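Local coordinates for protein enoyl-CoA hydratase/isomerase (Mycobacterium avium, PDB 3P5M) that probably catalyses hydration or double-bond isomerisation of enoyl-CoA thioesters, as a member of the crotonase superfamily, at residues B[84-89]-B[109-114]; B[116-121]-B[174-180]; B[138-142]-B[216-221]. All coordinates share one frame; numbering follows the deposited sequence.

Interaction 1. Residues B[84-89]-B[109-114]; sequences VVRAIT and SLALAC
Ile-88 reaches from one helix to the other with both ends of its branched side chain. A chi1 of -68° sets CG1 beside the backbone N and leaves CG2 anti to it; Ile-88 CG2 lies 3.5 Å from the carbonyl O of Ala-113 and also skirts the CA and SG of Cys-114. The other branch carries CD1 to Leu-110, where it stands 3.8 Å from Leu-110 CD1, the two side chains crossing at about a right angle. That same leucine methyl is shared with Val-84, whose CG1 comes within 3.6 Å of Leu-110 CD1. With CG opposite the backbone N (chi1 -176°), Leu-110 points CD1 at both partners, which approach it from the same general side. The pair belongs to the crotonase fold: helix 74-90 leads into strand 95-99 of the main sheet, and helix 106-113 leads into strand 116-119 beside it. The two segments run nearly parallel, their axes 9.3 Å apart and inclined by 14°. The backbones come nearest at Val-85 and Ala-113, where Ala-113 CB lies 3.7 Å from Val-85 CG1. Thr-89 adds a methyl rather than its hydroxyl: its CG2 lies 3.7 Å from Ala-113 O, against which Ile-88 CG2 also rests, while Thr-89 OG1 turns back along its own helix and donates a 3.0 Å hydrogen bond to Arg-86 O. No hydrogen bond crosses between the segments. Ile-42 of helix 32-47 and Val-95 of strand 95-99 also pack on Ile-88, and Ser-109 OG is hydrogen-bonded to Asp-137 O.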
loop_
_atom_site.group_PDB
_atom_site.type_symbol
_atom_site.label_atom_id
_atom_site.label_comp_id
_atom_site.label_asym_id
_atom_site.label_seq_id
_atom_site.Cartn_x
_atom_site.Cartn_y
_atom_site.Cartn_z
ATOM N N VAL B 84 -2.391 15.607 32.419
ATOM C CA VAL B 84 -3.368 15.790 31.324
ATOM C C VAL B 84 -3.571 14.456 30.620
ATOM O O VAL B 84 -4.695 13.997 30.430
ATOM C CB VAL B 84 -2.927 16.883 30.316
ATOM C CG1 VAL B 84 -3.784 16.855 29.052
ATOM C CG2 VAL B 84 -2.994 18.294 30.974
ATOM N N VAL B 85 -2.463 13.808 30.284
ATOM C CA VAL B 85 -2.516 12.536 29.562
ATOM C C VAL B 85 -3.216 11.453 30.403
ATOM O O VAL B 85 -4.048 10.710 29.900
ATOM C CB VAL B 85 -1.106 12.084 29.105
ATOM C CG1 VAL B 85 -1.148 10.610 28.622
ATOM C CG2 VAL B 85 -0.555 13.063 28.041
ATOM N N ARG B 86 -2.868 11.371 31.675
ATOM C CA ARG B 86 -3.510 10.411 32.555
ATOM C C ARG B 86 -5.013 10.656 32.691
ATOM O O ARG B 86 -5.774 9.713 32.600
ATOM C CB ARG B 86 -2.826 10.312 33.921
ATOM C CG ARG B 86 -3.560 9.340 34.898
ATOM C CD ARG B 86 -3.682 7.848 34.412
ATOM N NE ARG B 86 -2.429 7.100 34.561
ATOM C CZ ARG B 86 -2.286 5.783 34.354
ATOM N NH1 ARG B 86 -3.327 5.017 34.016
ATOM N NH2 ARG B 86 -1.082 5.221 34.496
ATOM N N ALA B 87 -5.420 11.907 32.875
ATOM C CA ALA B 87 -6.847 12.278 32.931
ATOM C C ALA B 87 -7.665 11.898 31.683
ATOM O O ALA B 87 -8.817 11.423 31.787
ATOM C CB ALA B 87 -6.977 13.774 33.223
ATOM N N ILE B 88 -7.103 12.118 30.498
ATOM C CA ILE B 88 -7.787 11.692 29.275
ATOM C C ILE B 88 -7.911 10.153 29.224
ATOM O O ILE B 88 -8.978 9.629 28.955
ATOM C CB ILE B 88 -7.056 12.207 27.990
ATOM C CG1 ILE B 88 -7.147 13.732 27.863
ATOM C CG2 ILE B 88 -7.645 11.578 26.781
ATOM C CD1 ILE B 88 -5.956 14.375 27.035
ATOM N N THR B 89 -6.831 9.431 29.474
ATOM C CA THR B 89 -6.903 7.958 29.380
ATOM C C THR B 89 -7.813 7.348 30.471
ATOM O O THR B 89 -8.366 6.244 30.301
ATOM C CB THR B 89 -5.515 7.272 29.459
ATOM O OG1 THR B 89 -4.867 7.616 30.695
ATOM C CG2 THR B 89 -4.607 7.709 28.310
ATOM N N SER B 109 1.769 13.903 22.045
ATOM C CA SER B 109 1.376 13.127 23.208
ATOM C C SER B 109 -0.128 13.322 23.516
ATOM O O SER B 109 -0.846 12.343 23.763
ATOM C CB SER B 109 2.204 13.567 24.410
ATOM O OG SER B 109 3.595 13.556 24.109
ATOM N N LEU B 110 -0.582 14.585 23.491
ATOM C CA LEU B 110 -1.968 14.968 23.804
ATOM C C LEU B 110 -3.007 14.286 22.882
ATOM O O LEU B 110 -4.005 13.686 23.348
ATOM C CB LEU B 110 -2.100 16.492 23.660
ATOM C CG LEU B 110 -3.392 17.230 23.996
ATOM C CD1 LEU B 110 -3.775 16.977 25.431
ATOM C CD2 LEU B 110 -3.068 18.712 23.828
ATOM N N ALA B 111 -2.796 14.440 21.580
ATOM C CA ALA B 111 -3.686 13.860 20.571
ATOM C C ALA B 111 -3.710 12.348 20.788
ATOM O O ALA B 111 -4.772 11.733 20.847
ATOM C CB ALA B 111 -3.171 14.182 19.179
ATOM N N LEU B 112 -2.540 11.751 20.962
ATOM C CA LEU B 112 -2.448 10.274 21.038
ATOM C C LEU B 112 -2.943 9.661 22.351
ATOM O O LEU B 112 -3.266 8.468 22.418
ATOM C CB LEU B 112 -1.035 9.801 20.695
ATOM C CG LEU B 112 -0.495 10.267 19.344
ATOM C CD1 LEU B 112 0.810 9.564 19.011
ATOM C CD2 LEU B 112 -1.509 10.014 18.212
ATOM N N ALA B 113 -3.071 10.460 23.392
ATOM C CA ALA B 113 -3.735 9.996 24.605
ATOM C C ALA B 113 -5.253 9.782 24.392
ATOM O O ALA B 113 -5.889 8.995 25.106
ATOM C CB ALA B 113 -3.485 10.974 25.750
ATOM N N CYS B 114 -5.823 10.446 23.389
ATOM C CA CYS B 114 -7.267 10.366 23.158
ATOM C C CYS B 114 -7.689 9.000 22.621
ATOM O O CYS B 114 -6.887 8.266 22.050
ATOM C CB CYS B 114 -7.724 11.484 22.215
ATOM S SG CYS B 114 -7.347 13.113 22.870
#

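Interaction 2. Residues B[116-121]-B[174-180]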
loop_
_atom_site.group_PDB
_atom_site.type_symbol
_atom_site.label_atom_id
_atom_site.label_comp_id
_atom_site.label_asym_id
_atom_site.label_seq_id
_atom_site.Cartn_x
_atom_site.Cartn_y
_atom_site.Cartn_z
ATOM N N LEU B 116 -9.927 8.386 20.120
ATOM C CA LEU B 116 -10.002 8.421 18.668
ATOM C C LEU B 116 -9.348 9.712 18.272
ATOM O O LEU B 116 -9.436 10.684 19.018
ATOM C CB LEU B 116 -11.465 8.413 18.218
ATOM C CG LEU B 116 -12.334 7.232 18.671
ATOM C CD1 LEU B 116 -13.786 7.500 18.344
ATOM C CD2 LEU B 116 -11.852 5.893 18.034
ATOM N N VAL B 117 -8.658 9.721 17.136
ATOM C CA VAL B 117 -8.043 10.949 16.591
ATOM C C VAL B 117 -8.525 11.068 15.157
ATOM O O VAL B 117 -8.421 10.106 14.391
ATOM C CB VAL B 117 -6.495 10.882 16.598
ATOM C CG1 VAL B 117 -5.874 12.095 15.845
ATOM C CG2 VAL B 117 -5.970 10.785 18.069
ATOM N N VAL B 118 -9.074 12.228 14.813
ATOM C CA VAL B 118 -9.538 12.517 13.452
ATOM C C VAL B 118 -8.606 13.587 12.889
ATOM O O VAL B 118 -8.592 14.745 13.349
ATOM C CB VAL B 118 -11.036 12.996 13.423
ATOM C CG1 VAL B 118 -11.488 13.224 11.982
ATOM C CG2 VAL B 118 -12.002 11.975 14.117
ATOM N N ALA B 119 -7.789 13.179 11.939
ATOM C CA ALA B 119 -6.697 14.014 11.468
ATOM C C ALA B 119 -7.047 14.632 10.118
ATOM O O ALA B 119 -7.512 13.928 9.211
ATOM C CB ALA B 119 -5.383 13.180 11.370
ATOM N N ALA B 120 -6.837 15.951 10.016
ATOM C CA ALA B 120 -6.979 16.686 8.756
ATOM C C ALA B 120 -5.846 16.285 7.828
ATOM O O ALA B 120 -4.735 15.941 8.330
ATOM C CB ALA B 120 -6.948 18.204 9.042
ATOM N N PRO B 121 -6.077 16.348 6.499
ATOM C CA PRO B 121 -5.092 15.895 5.468
ATOM C C PRO B 121 -3.716 16.526 5.580
ATOM O O PRO B 121 -2.683 15.821 5.423
ATOM C CB PRO B 121 -5.733 16.274 4.114
ATOM C CG PRO B 121 -7.114 16.736 4.411
ATOM C CD PRO B 121 -7.384 16.714 5.903
ATOM N N ILE B 174 -3.129 6.653 14.603
ATOM C CA ILE B 174 -4.361 7.391 14.792
ATOM C C ILE B 174 -5.532 6.578 14.254
ATOM O O ILE B 174 -5.361 5.809 13.301
ATOM C CB ILE B 174 -4.281 8.817 14.109
ATOM C CG1 ILE B 174 -3.856 8.707 12.641
ATOM C CG2 ILE B 174 -3.284 9.705 14.910
ATOM C CD1 ILE B 174 -4.048 10.022 11.827
ATOM N N SER B 175 -6.713 6.758 14.836
ATOM C CA SER B 175 -7.870 5.958 14.437
ATOM C C SER B 175 -8.513 6.390 13.105
ATOM O O SER B 175 -8.993 5.549 12.376
ATOM C CB SER B 175 -8.909 5.977 15.540
ATOM O OG SER B 175 -9.377 7.304 15.711
ATOM N N HIS B 176 -8.464 7.686 12.787
ATOM C CA HIS B 176 -9.184 8.257 11.616
ATOM C C HIS B 176 -8.375 9.180 10.760
ATOM O O HIS B 176 -7.635 10.064 11.266
ATOM C CB HIS B 176 -10.435 9.015 12.052
ATOM C CG HIS B 176 -11.529 8.122 12.561
ATOM N ND1 HIS B 176 -11.486 7.542 13.808
ATOM C CD2 HIS B 176 -12.667 7.680 11.973
ATOM C CE1 HIS B 176 -12.573 6.806 13.983
ATOM N NE2 HIS B 176 -13.298 6.861 12.879
ATOM N N ILE B 177 -8.535 8.983 9.455
ATOM C CA ILE B 177 -7.985 9.890 8.498
ATOM C C ILE B 177 -9.114 10.555 7.680
ATOM O O ILE B 177 -10.152 9.931 7.394
ATOM C CB ILE B 177 -6.930 9.161 7.590
ATOM C CG1 ILE B 177 -6.169 10.139 6.706
ATOM C CG2 ILE B 177 -7.589 8.126 6.667
ATOM C CD1 ILE B 177 -5.105 10.940 7.364
ATOM N N THR B 178 -8.916 11.829 7.326
ATOM C CA THR B 178 -9.805 12.505 6.407
ATOM C C THR B 178 -9.008 13.018 5.193
ATOM O O THR B 178 -7.769 13.122 5.236
ATOM C CB THR B 178 -10.543 13.685 7.053
ATOM O OG1 THR B 178 -9.607 14.732 7.329
ATOM C CG2 THR B 178 -11.247 13.291 8.353
ATOM N N SER B 179 -9.730 13.306 4.104
ATOM C CA SER B 179 -9.125 13.816 2.880
ATOM C C SER B 179 -9.981 14.870 2.148
ATOM O O SER B 179 -11.155 15.107 2.503
ATOM C CB SER B 179 -8.731 12.641 1.975
ATOM O OG SER B 179 -9.776 11.707 1.844
ATOM N N ALA B 180 -9.401 15.540 1.151
ATOM C CA ALA B 180 -10.147 16.556 0.443
ATOM C C ALA B 180 -10.600 17.625 1.450
ATOM O O ALA B 180 -9.858 17.948 2.363
ATOM C CB ALA B 180 -11.348 15.913 -0.291
#
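Strands 116-119 and 176-177 pair in parallel, Val-118 level with His-176 and Ala-119 with Ile-177, while the flanking residues follow as loop. Val-117 O accepts from His-176 N, Ala-119 N donates to His-176 O, and Ala-119 O receives Thr-178 N. A side chain adds a bond at each end. Ser-175 OG, placed between its backbone N and carbonyl carbon (chi1 64°), takes the N-H of Val-117 N at 2.9 Å. The same Ser-175 OG lies in the plane of the His-176 ring at its edge, 2.9 Å from His-176 ND1 and hydrogen-bonded to it, which restrains the turn of the imidazole. At the other end Thr-178 OG1 donates to Ala-119 O over 2.9 Å, so one carbonyl is gripped by both the amide and the hydroxyl of a single residue; the amide arrives nearly in line with the C=O, the hydroxyl at a C=O...OG1 angle of 126°, tilted from the carbonyl plane. In the crotonase fold this pairing closes one edge of the main sheet within the chain, strand 176-177 being outermost and strand 116-119 lying between it and strand 95-99. Val-118 and His-176 share one face of the sheet, Val-118 CG2 lying 3.9 Å from His-176 CB. The other branch, Val-118 CG1, meets Thr-178 CG2 at 3.6 Å with the side chains crossing at about a right angle. On the face of Ala-119, the Ala-119 CB sits only 3.5 Å from Ile-174 CD1, a tight carbon contact, while Ile-174 CG2 packs 3.6 Å from Val-117 CG1. Helix 183-195 covers Thr-178 through Tyr-183 and Val-186. Arg-155 of a second subunit hydrogen-bonds Ser-175 O and packs on His-176, and Pro-121 touches Ala-122 of a third subunit.

Interaction 3. Residues B[138-142]-B[216-221]; sequences GGASA and ELEPVQ
Gln-221 lays its aliphatic stem over the Gly-138/Gly-139 turn, at the point in this crotonase-fold chain where helix 217-231 packs on the start of helix 140-143. Its CG rests 3.5 Å from Gly-139 CA. Leu-217 CD1 closes on the same CA, which bears no side chain and belongs to a backbone at positive phi (92°). Leu-217 comes from the preceding turn of its helix, with CD1 4.0 Å from Gly-139 O. One turn along the other segment, Ala-142 turns its methyl to Val-220, CB facing CB at 3.9 Å. The CG1 branch of Val-220, held opposite the backbone N by chi1 169°, passes on to Ser-141 CB at 3.7 Å. Gly-139 is the N-cap of its helix, and the carboxylate of Glu-224 hydrogen-bonds Gly-139 N through OE1 and Ser-141 OG through OE2, tying the helix start to helix 217-231. Val-220 also packs on Ala-212 of a fourth subunit. Extended beyond CG, the glutamine chain delivers Gln-221 NE2 to Gly-138 O in a 2.9 Å hydrogen bond, nearly straight at 169°, with the oxygen close to the amide plane but NE2 standing above the carbonyl plane of Gly-138.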
loop_
_atom_site.group_PDB
_atom_site.type_symbol
_atom_site.label_atom_id
_atom_site.label_comp_id
_atom_site.label_asym_id
_atom_site.label_seq_id
_atom_site.Cartn_x
_atom_site.Cartn_y
_atom_site.Cartn_z
ATOM N N GLY B 138 5.046 13.819 28.334
ATOM C CA GLY B 138 3.630 13.489 28.391
ATOM C C GLY B 138 3.399 12.012 28.593
ATOM O O GLY B 138 2.281 11.606 28.877
ATOM N N GLY B 139 4.452 11.209 28.471
ATOM C CA GLY B 139 4.336 9.766 28.415
ATOM C C GLY B 139 4.225 9.289 26.954
ATOM O O GLY B 139 3.843 8.150 26.713
ATOM N N ALA B 140 4.569 10.145 25.986
ATOM C CA ALA B 140 4.742 9.711 24.584
ATOM C C ALA B 140 5.548 8.391 24.435
ATOM O O ALA B 140 5.238 7.546 23.570
ATOM C CB ALA B 140 5.404 10.832 23.736
ATOM N N SER B 141 6.566 8.193 25.280
ATOM C CA SER B 141 7.453 7.020 25.087
ATOM C C SER B 141 6.716 5.713 25.366
ATOM O O SER B 141 7.064 4.689 24.816
ATOM C CB SER B 141 8.717 7.091 25.952
ATOM O OG SER B 141 9.349 8.355 25.813
ATOM N N ALA B 142 5.704 5.761 26.227
ATOM C CA ALA B 142 4.857 4.586 26.493
ATOM C C ALA B 142 3.687 4.511 25.541
ATOM O O ALA B 142 3.284 3.404 25.183
ATOM C CB ALA B 142 4.335 4.605 27.936
ATOM N N GLU B 216 2.770 0.598 31.751
ATOM C CA GLU B 216 4.016 1.340 31.963
ATOM C C GLU B 216 3.851 2.860 31.875
ATOM O O GLU B 216 4.856 3.568 31.950
ATOM C CB GLU B 216 5.129 0.858 30.990
ATOM C CG GLU B 216 5.288 -0.679 30.932
ATOM C CD GLU B 216 5.566 -1.252 32.308
ATOM O OE1 GLU B 216 6.224 -0.558 33.100
ATOM O OE2 GLU B 216 5.103 -2.361 32.612
ATOM N N LEU B 217 2.625 3.373 31.680
ATOM C CA LEU B 217 2.467 4.826 31.526
ATOM C C LEU B 217 3.115 5.590 32.684
ATOM O O LEU B 217 3.938 6.461 32.462
ATOM C CB LEU B 217 0.998 5.276 31.352
ATOM C CG LEU B 217 0.744 6.769 31.053
ATOM C CD1 LEU B 217 1.513 7.281 29.817
ATOM C CD2 LEU B 217 -0.790 7.045 30.858
ATOM N N GLU B 218 2.748 5.266 33.919
ATOM C CA GLU B 218 3.302 5.996 35.066
ATOM C C GLU B 218 4.839 5.887 35.191
ATOM O O GLU B 218 5.511 6.928 35.240
ATOM C CB GLU B 218 2.584 5.611 36.376
ATOM C CG GLU B 218 2.573 6.690 37.448
ATOM C CD GLU B 218 1.948 6.217 38.755
ATOM O OE1 GLU B 218 2.328 5.148 39.269
ATOM O OE2 GLU B 218 1.069 6.912 39.272
ATOM N N PRO B 219 5.405 4.646 35.261
ATOM C CA PRO B 219 6.878 4.595 35.374
ATOM C C PRO B 219 7.596 5.329 34.212
ATOM O O PRO B 219 8.651 5.948 34.418
ATOM C CB PRO B 219 7.221 3.090 35.296
ATOM C CG PRO B 219 5.959 2.348 35.283
ATOM C CD PRO B 219 4.789 3.309 35.339
ATOM N N VAL B 220 7.035 5.254 33.004
ATOM C CA VAL B 220 7.661 5.907 31.864
ATOM C C VAL B 220 7.578 7.436 31.998
ATOM O O VAL B 220 8.543 8.123 31.697
ATOM C CB VAL B 220 7.092 5.439 30.496
ATOM C CG1 VAL B 220 7.580 6.348 29.363
ATOM C CG2 VAL B 220 7.487 4.009 30.216
ATOM N N GLN B 221 6.434 7.945 32.464
ATOM C CA GLN B 221 6.273 9.394 32.694
ATOM C C GLN B 221 7.288 9.906 33.734
ATOM O O GLN B 221 7.877 10.954 33.544
ATOM C CB GLN B 221 4.829 9.731 33.106
ATOM C CG GLN B 221 3.789 9.795 31.914
ATOM C CD GLN B 221 2.374 10.066 32.402
ATOM O OE1 GLN B 221 2.066 9.785 33.559
ATOM N NE2 GLN B 221 1.503 10.610 31.537
#

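Interactions 1 and 3 adjoin, their centres about 11 Å apart: Val-85 CG2 touches Gly-138 O at 3.3 Å, so the carbonyl that accepts from Gln-221 also borders the helix pair. Interaction 2 follows interaction 1 along the chain, with centres about 17 Å apart; they meet at Ala-111 O and Val-117 CG2, 3.2 Å apart, and where Leu-112 CD2 lies 3.8 Å from Ile-174 CG2. Interactions 2 and 3 do not touch, their nearest atoms being about 12 Å apart. In crotonases the N-terminal end of the helix corresponding to 106-113 supplies an oxyanion-hole N-H, so interaction 1 probably lies behind the thioester site. A second subunit reaches interactions 1 and 2, whereas interaction 3 meets a fourth.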